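Local coordinates for uncharacterized protein (Leishmania major, PDB 3KSV) that is of unknown function but, as a zinc-binding member of the histidine triad (HIT) family, probably acts as a nucleotide hydrolase or transferase, at residues 32-37 with 68-73; 53-58 with 104-109. All blocks are in the same frame, centred on the assembly; numbering follows the deposited sequence.

Contact 1: residues 32-37 with 68-73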
ATOM      1  N   SER A  32       2.923 -16.766   9.109  1.00 28.81           N
ATOM      2  CA  SER A  32       2.110 -17.870   8.608  1.00 28.77           C
ATOM      3  C   SER A  32       1.608 -17.622   7.175  1.00 28.22           C
ATOM      4  O   SER A  32       1.650 -18.527   6.339  1.00 28.82           O
ATOM      5  CB  SER A  32       0.936 -18.130   9.544  1.00 28.82           C
ATOM      6  OG  SER A  32       0.326 -16.910   9.914  1.00 30.57           O
ATOM      7  N   LYS A  33       1.174 -16.402   6.874  1.00 27.24           N
ATOM      8  CA  LYS A  33       0.491 -16.131   5.601  1.00 26.42           C
ATOM      9  C   LYS A  33       1.256 -15.244   4.624  1.00 25.00           C
ATOM     10  O   LYS A  33       0.779 -15.031   3.512  1.00 24.23           O
ATOM     11  CB  LYS A  33      -0.901 -15.532   5.875  1.00 26.93           C
ATOM     12  CG  LYS A  33      -1.916 -16.525   6.435  1.00 28.80           C
ATOM     13  CD  LYS A  33      -2.387 -17.482   5.338  1.00 31.89           C
ATOM     14  CE  LYS A  33      -3.417 -18.496   5.836  1.00 34.03           C
ATOM     15  NZ  LYS A  33      -4.103 -19.200   4.688  1.00 35.52           N
ATOM     16  N   ALA A  34       2.445 -14.767   5.013  1.00 23.46           N
ATOM     17  CA  ALA A  34       3.175 -13.738   4.257  1.00 22.55           C
ATOM     18  C   ALA A  34       4.704 -13.906   4.307  1.00 22.14           C
ATOM     19  O   ALA A  34       5.230 -14.547   5.197  1.00 21.81           O
ATOM     20  CB  ALA A  34       2.773 -12.329   4.759  1.00 21.77           C
ATOM     21  N   LEU A  35       5.392 -13.315   3.335  1.00 21.82           N
ATOM     22  CA  LEU A  35       6.840 -13.321   3.265  1.00 22.17           C
ATOM     23  C   LEU A  35       7.378 -11.920   2.888  1.00 21.85           C
ATOM     24  O   LEU A  35       6.726 -11.177   2.148  1.00 21.56           O
ATOM     25  CB  LEU A  35       7.270 -14.360   2.216  1.00 22.91           C
ATOM     26  CG  LEU A  35       8.624 -15.029   2.375  1.00 25.82           C
ATOM     27  CD1 LEU A  35       8.469 -16.262   3.271  1.00 27.65           C
ATOM     28  CD2 LEU A  35       9.237 -15.383   0.984  1.00 29.12           C
ATOM     29  N   ALA A  36       8.565 -11.570   3.386  1.00 21.48           N
ATOM     30  CA  ALA A  36       9.285 -10.375   2.965  1.00 21.02           C
ATOM     31  C   ALA A  36      10.699 -10.702   2.475  1.00 21.54           C
ATOM     32  O   ALA A  36      11.376 -11.601   3.009  1.00 21.79           O
ATOM     33  CB  ALA A  36       9.333  -9.361   4.105  1.00 20.91           C
ATOM     34  N   PHE A  37      11.142  -9.963   1.458  1.00 21.99           N
ATOM     35  CA  PHE A  37      12.494 -10.041   0.953  1.00 22.40           C
ATOM     36  C   PHE A  37      12.918  -8.762   0.209  1.00 22.26           C
ATOM     37  O   PHE A  37      12.125  -7.841   0.008  1.00 21.50           O
ATOM     38  CB  PHE A  37      12.660 -11.282   0.077  1.00 24.21           C
ATOM     39  CG  PHE A  37      11.607 -11.434  -0.949  1.00 25.02           C
ATOM     40  CD1 PHE A  37      11.747 -10.830  -2.187  1.00 28.42           C
ATOM     41  CD2 PHE A  37      10.484 -12.190  -0.693  1.00 27.85           C
ATOM     42  CE1 PHE A  37      10.768 -10.972  -3.177  1.00 29.85           C
ATOM     43  CE2 PHE A  37       9.496 -12.345  -1.657  1.00 29.65           C
ATOM     44  CZ  PHE A  37       9.633 -11.727  -2.910  1.00 29.91           C
ATOM     45  N   ALA A  68      -5.090  -9.443   6.928  1.00 23.78           N
ATOM     46  CA  ALA A  68      -4.668  -9.025   8.272  1.00 24.02           C
ATOM     47  C   ALA A  68      -3.180  -9.272   8.489  1.00 24.35           C
ATOM     48  O   ALA A  68      -2.465  -8.384   8.957  1.00 24.63           O
ATOM     49  CB  ALA A  68      -5.487  -9.728   9.345  1.00 24.19           C
ATOM     50  N   ASP A  69      -2.717 -10.461   8.110  1.00 24.39           N
ATOM     51  CA  ASP A  69      -1.312 -10.843   8.267  1.00 24.79           C
ATOM     52  C   ASP A  69      -0.377 -10.002   7.384  1.00 23.61           C
ATOM     53  O   ASP A  69       0.731  -9.635   7.809  1.00 24.01           O
ATOM     54  CB  ASP A  69      -1.153 -12.344   7.956  1.00 25.76           C
ATOM     55  CG  ASP A  69       0.141 -12.968   8.548  1.00 29.59           C
ATOM     56  OD1 ASP A  69       0.369 -12.943   9.792  1.00 33.88           O
ATOM     57  OD2 ASP A  69       0.919 -13.530   7.746  1.00 34.21           O
ATOM     58  N   VAL A  70      -0.795  -9.721   6.155  1.00 22.35           N
ATOM     59  CA  VAL A  70       0.001  -8.880   5.255  1.00 21.92           C
ATOM     60  C   VAL A  70       0.060  -7.419   5.754  1.00 21.34           C
ATOM     61  O   VAL A  70       1.120  -6.783   5.714  1.00 21.65           O
ATOM     62  CB  VAL A  70      -0.489  -8.921   3.785  1.00 21.58           C
ATOM     63  CG1 VAL A  70       0.260  -7.882   2.968  1.00 22.86           C
ATOM     64  CG2 VAL A  70      -0.295 -10.306   3.175  1.00 21.70           C
ATOM     65  N   GLY A  71      -1.057  -6.895   6.251  1.00 20.92           N
ATOM     66  CA  GLY A  71      -1.055  -5.548   6.844  1.00 20.27           C
ATOM     67  C   GLY A  71      -0.072  -5.423   8.009  1.00 20.10           C
ATOM     68  O   GLY A  71       0.637  -4.420   8.138  1.00 19.82           O
ATOM     69  N   VAL A  72      -0.046  -6.439   8.866  1.00 20.04           N
ATOM     70  CA  VAL A  72       0.847  -6.475  10.011  1.00 20.15           C
ATOM     71  C   VAL A  72       2.309  -6.575   9.568  1.00 20.77           C
ATOM     72  O   VAL A  72       3.136  -5.814  10.055  1.00 20.42           O
ATOM     73  CB  VAL A  72       0.504  -7.648  10.970  1.00 20.19           C
ATOM     74  CG1 VAL A  72       1.668  -7.952  11.899  1.00 19.96           C
ATOM     75  CG2 VAL A  72      -0.754  -7.320  11.764  1.00 19.82           C
ATOM     76  N   LEU A  73       2.619  -7.493   8.643  1.00 21.10           N
ATOM     77  CA  LEU A  73       3.979  -7.585   8.118  1.00 21.67           C
ATOM     78  C   LEU A  73       4.417  -6.316   7.394  1.00 21.95           C
ATOM     79  O   LEU A  73       5.579  -5.931   7.482  1.00 22.07           O
ATOM     80  CB  LEU A  73       4.142  -8.781   7.186  1.00 21.80           C
ATOM     81  CG  LEU A  73       5.590  -9.080   6.765  1.00 22.08           C
ATOM     82  CD1 LEU A  73       6.584  -8.994   7.928  1.00 22.78           C
ATOM     83  CD2 LEU A  73       5.667 -10.460   6.049  1.00 22.86           C
TER

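Contact 2: residues 53-58 with 104-109. With ZN (zinc ion), chain B.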
ATOM      1  N   LYS A  53       1.782 -15.397   0.854  1.00 24.54           N
ATOM      2  CA  LYS A  53       2.162 -16.724   0.388  1.00 25.54           C
ATOM      3  C   LYS A  53       1.157 -17.261  -0.644  1.00 26.37           C
ATOM      4  O   LYS A  53       1.549 -17.926  -1.598  1.00 26.74           O
ATOM      5  CB  LYS A  53       2.295 -17.686   1.568  1.00 25.70           C
ATOM      6  CG  LYS A  53       3.574 -17.479   2.393  1.00 25.61           C
ATOM      7  CD  LYS A  53       3.501 -18.243   3.721  1.00 27.05           C
ATOM      8  CE  LYS A  53       4.855 -18.380   4.399  1.00 28.09           C
ATOM      9  NZ  LYS A  53       4.720 -18.876   5.805  1.00 28.94           N
ATOM     10  N   GLU A  54      -0.122 -16.938  -0.468  1.00 27.28           N
ATOM     11  CA  GLU A  54      -1.184 -17.346  -1.399  1.00 28.51           C
ATOM     12  C   GLU A  54      -0.948 -16.683  -2.759  1.00 27.79           C
ATOM     13  O   GLU A  54      -0.593 -15.501  -2.817  1.00 27.21           O
ATOM     14  CB  GLU A  54      -2.566 -16.918  -0.836  1.00 29.43           C
ATOM     15  CG  GLU A  54      -3.804 -17.360  -1.663  1.00 32.67           C
ATOM     16  CD  GLU A  54      -5.098 -16.528  -1.380  1.00 37.12           C
ATOM     17  OE1 GLU A  54      -5.152 -15.700  -0.412  1.00 38.31           O
ATOM     18  OE2 GLU A  54      -6.070 -16.706  -2.162  1.00 38.60           O
ATOM     19  N   HIS A  55      -1.138 -17.426  -3.850  1.00 27.09           N
ATOM     20  CA  HIS A  55      -1.095 -16.814  -5.185  1.00 26.61           C
ATOM     21  C   HIS A  55      -2.407 -16.073  -5.459  1.00 26.67           C
ATOM     22  O   HIS A  55      -3.340 -16.632  -6.042  1.00 26.80           O
ATOM     23  CB  HIS A  55      -0.811 -17.834  -6.306  1.00 26.56           C
ATOM     24  CG  HIS A  55      -0.642 -17.206  -7.662  1.00 25.34           C
ATOM     25  ND1 HIS A  55       0.543 -16.644  -8.088  1.00 23.15           N
ATOM     26  CD2 HIS A  55      -1.524 -17.032  -8.676  1.00 25.76           C
ATOM     27  CE1 HIS A  55       0.383 -16.154  -9.303  1.00 24.82           C
ATOM     28  NE2 HIS A  55      -0.860 -16.382  -9.688  1.00 25.44           N
ATOM     29  N   ALA A  56      -2.468 -14.818  -5.025  1.00 26.51           N
ATOM     30  CA  ALA A  56      -3.544 -13.894  -5.417  1.00 26.46           C
ATOM     31  C   ALA A  56      -2.952 -12.967  -6.464  1.00 26.63           C
ATOM     32  O   ALA A  56      -1.907 -12.376  -6.235  1.00 26.74           O
ATOM     33  CB  ALA A  56      -4.024 -13.102  -4.229  1.00 26.18           C
ATOM     34  N   SER A  57      -3.580 -12.858  -7.623  1.00 26.45           N
ATOM     35  CA  SER A  57      -3.051 -11.973  -8.662  1.00 27.16           C
ATOM     36  C   SER A  57      -3.263 -10.459  -8.349  1.00 26.48           C
ATOM     37  O   SER A  57      -2.414  -9.621  -8.687  1.00 25.82           O
ATOM     38  CB  SER A  57      -3.640 -12.356 -10.022  1.00 28.08           C
ATOM     39  OG  SER A  57      -3.479 -11.301 -10.960  1.00 32.68           O
ATOM     40  N   CYS A  58      -4.388 -10.130  -7.706  1.00 25.77           N
ATOM     41  CA  CYS A  58      -4.718  -8.751  -7.314  1.00 25.49           C
ATOM     42  C   CYS A  58      -5.190  -8.729  -5.844  1.00 23.72           C
ATOM     43  O   CYS A  58      -5.576  -9.757  -5.277  1.00 22.54           O
ATOM     44  CB  CYS A  58      -5.804  -8.147  -8.229  1.00 26.48           C
ATOM     45  SG  CYS A  58      -5.544  -8.309 -10.058  1.00 31.72           S
ATOM     46  N   VAL A 104       4.667  -8.895 -12.340  1.00 25.23           N
ATOM     47  CA  VAL A 104       4.436 -10.254 -11.841  1.00 24.32           C
ATOM     48  C   VAL A 104       2.987 -10.340 -11.364  1.00 23.85           C
ATOM     49  O   VAL A 104       2.563  -9.502 -10.555  1.00 23.61           O
ATOM     50  CB  VAL A 104       5.356 -10.595 -10.653  1.00 24.13           C
ATOM     51  CG1 VAL A 104       5.166 -12.043 -10.233  1.00 24.15           C
ATOM     52  CG2 VAL A 104       6.819 -10.311 -10.986  1.00 24.60           C
ATOM     53  N   PRO A 105       2.219 -11.342 -11.850  1.00 22.89           N
ATOM     54  CA  PRO A 105       0.812 -11.507 -11.483  1.00 21.88           C
ATOM     55  C   PRO A 105       0.580 -12.147 -10.096  1.00 20.73           C
ATOM     56  O   PRO A 105      -0.159 -13.133  -9.973  1.00 20.03           O
ATOM     57  CB  PRO A 105       0.255 -12.392 -12.622  1.00 22.18           C
ATOM     58  CG  PRO A 105       1.407 -13.221 -13.053  1.00 23.57           C
ATOM     59  CD  PRO A 105       2.655 -12.375 -12.811  1.00 23.53           C
ATOM     60  N   HIS A 106       1.204 -11.575  -9.064  1.00 19.69           N
ATOM     61  CA  HIS A 106       1.071 -12.054  -7.678  1.00 19.22           C
ATOM     62  C   HIS A 106       1.176 -10.785  -6.815  1.00 19.54           C
ATOM     63  O   HIS A 106       2.047  -9.938  -7.060  1.00 20.19           O
ATOM     64  CB  HIS A 106       2.176 -13.103  -7.398  1.00 18.86           C
ATOM     65  CG  HIS A 106       2.170 -13.702  -6.012  1.00 18.19           C
ATOM     66  ND1 HIS A 106       2.298 -15.057  -5.789  1.00 17.29           N
ATOM     67  CD2 HIS A 106       2.123 -13.135  -4.787  1.00 16.54           C
ATOM     68  CE1 HIS A 106       2.301 -15.299  -4.489  1.00 14.92           C
ATOM     69  NE2 HIS A 106       2.191 -14.147  -3.858  1.00 13.93           N
ATOM     70  N   VAL A 107       0.265 -10.617  -5.853  1.00 18.91           N
ATOM     71  CA  VAL A 107       0.239  -9.393  -5.039  1.00 18.16           C
ATOM     72  C   VAL A 107       1.615  -9.183  -4.397  1.00 18.91           C
ATOM     73  O   VAL A 107       2.174 -10.095  -3.779  1.00 18.04           O
ATOM     74  CB  VAL A 107      -0.823  -9.470  -3.925  1.00 17.79           C
ATOM     75  CG1 VAL A 107      -0.668  -8.313  -2.938  1.00 16.96           C
ATOM     76  CG2 VAL A 107      -2.245  -9.482  -4.534  1.00 17.36           C
ATOM     77  N   HIS A 108       2.177  -7.986  -4.572  1.00 19.67           N
ATOM     78  CA  HIS A 108       3.390  -7.618  -3.863  1.00 19.64           C
ATOM     79  C   HIS A 108       3.378  -6.129  -3.540  1.00 19.63           C
ATOM     80  O   HIS A 108       3.109  -5.297  -4.405  1.00 19.22           O
ATOM     81  CB  HIS A 108       4.644  -8.031  -4.634  1.00 19.85           C
ATOM     82  CG  HIS A 108       4.662  -7.581  -6.060  1.00 21.67           C
ATOM     83  ND1 HIS A 108       3.805  -8.093  -7.009  1.00 22.71           N
ATOM     84  CD2 HIS A 108       5.467  -6.708  -6.711  1.00 23.19           C
ATOM     85  CE1 HIS A 108       4.074  -7.543  -8.179  1.00 23.65           C
ATOM     86  NE2 HIS A 108       5.074  -6.698  -8.027  1.00 22.44           N
ATOM     87  N   PHE A 109       3.624  -5.832  -2.267  1.00 19.40           N
ATOM     88  CA  PHE A 109       3.771  -4.478  -1.771  1.00 19.16           C
ATOM     89  C   PHE A 109       5.241  -4.087  -1.825  1.00 18.46           C
ATOM     90  O   PHE A 109       6.074  -4.722  -1.208  1.00 19.39           O
ATOM     91  CB  PHE A 109       3.280  -4.386  -0.319  1.00 19.66           C
ATOM     92  CG  PHE A 109       1.804  -4.401  -0.181  1.00 19.26           C
ATOM     93  CD1 PHE A 109       1.100  -3.207  -0.055  1.00 17.91           C
ATOM     94  CD2 PHE A 109       1.107  -5.599  -0.203  1.00 18.58           C
ATOM     95  CE1 PHE A 109      -0.240  -3.203   0.055  1.00 17.44           C
ATOM     96  CE2 PHE A 109      -0.263  -5.606  -0.090  1.00 18.38           C
ATOM     97  CZ  PHE A 109      -0.946  -4.401   0.053  1.00 18.22           C
TER
HETATM   98 ZN    ZN B 201       2.449 -16.421  -7.583  1.00 44.70          ZN

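Contact 1: residues 32-37 with 68-73
S32 starts the contact loosely: its OG stays 4.0 Å from OD1 of D69, too far for a hydrogen bond. The real polar link comes at K33, whose backbone N donates to D69 OD2 over 3.0 Å with a bent N-H...O angle of 140°, arriving from above the carboxylate plane, 48° off it. T31 OG1 hydrogen-bonds to the same OD2, so one carboxylate oxygen is gripped twice by the turn that leads into strand 34-38. D69 reaches this turn because its CG is anti to the backbone N (chi1 -160°), which carries the acid toward K33. K33 also lays its CB against OD2 at 3.3 Å, while the rest of its chain bends away from residues 68-73 and ends at a long, weak ion pair with D66, earlier in the same helix. At A34 the contact turns apolar. Its methyl points at the helix and meets two side chains one turn apart, CD2 of L73 at 3.7 Å and CG2 of V70 at 4.0 Å. The N of A34 also comes near D69 OD2, but its N-H is wrongly directed for a bond. L35 turns its side chain to the other face of the strand. A36 brings the next methyl back, its CB 4.3 Å from L73 CD2. That CD2 thus sits over the strand between the methyls of A34 and A36, and the axes of 34-37 and 68-73 come within 8.6 Å of each other. The outer side of the helix faces the second subunit, where A68 and V72 pack on V72 and A68 of the other chain. A long helix laid on an antiparallel sheet and serving the dimer in this way is characteristic of the HIT fold.

Contact 2: residues 53-58 with 104-109
A zinc site of two cysteines and two histidines joins these loops, with H55 supplied by 53-58 and H106 by 104-109. Both bind the metal through ND1, at 2.0 Å for H55 and 2.3 Å for H106, and C13 and C16 of the N-terminal region complete the four ligands. The imidazoles meet obliquely on the zinc, their planes 79° apart. H55 has its CG anti to the backbone N (chi1 -175°), which swings the ring toward H106 and leaves CE1 3.1 Å from P105 O. On H106 the second nitrogen, NE2, is hydrogen-bonded to P52 O, so both ring nitrogens are held and the ring cannot readily flip about its chi2 bond. H106 is also the first histidine of the predicted histidine triad motif, His-X-His-X-His, in which H108 is the likely nucleotidyl-accepting residue. The backbone O of H106 accepts a bond from H108 ND1, lying in the plane of the H108 ring; the modelled 2.5 Å is suspiciously short, but such a bond would orient the probable catalytic ring. The loops are pinned further by their backbones. V107 N donates to A56 O at 2.8 Å, and the same carbonyl oxygen is approached by CA of H106 in a C-H...O contact. A second contact of that kind runs from S57 CA to P105 O, 3.4 Å away. Inverse gamma turns centred on H55 and P105 bend the two chains where they meet. Beyond them, V107 CG2 touches the carbonyl carbon of C58 and, at 4.0 Å, the methyl of A56, while the side chain of C58 points outward to pack on Y90 of the second subunit.

Contacts 1 and 2 lie about 12 Å apart between centres and meet through the sheet. Residues 32-37 run into strand 34-38, whose antiparallel neighbour, strand 48-52, leads into the loop at 53-58; K53 N and K33 O, 2.9 Å apart, continue that pairing past the strand end. K53 NZ bonds T31 O and, weakly, S32 O, beside the turn that D69 holds. On the helix side, V70 CG1 packs on F109 CE2 at 3.8 Å. Between nearest side-chain atoms, V70 is about 9 Å from H108, the predicted active-site residue, while the nearest side-chain atom of L35, on the other face, lies about 11 Å from the zinc.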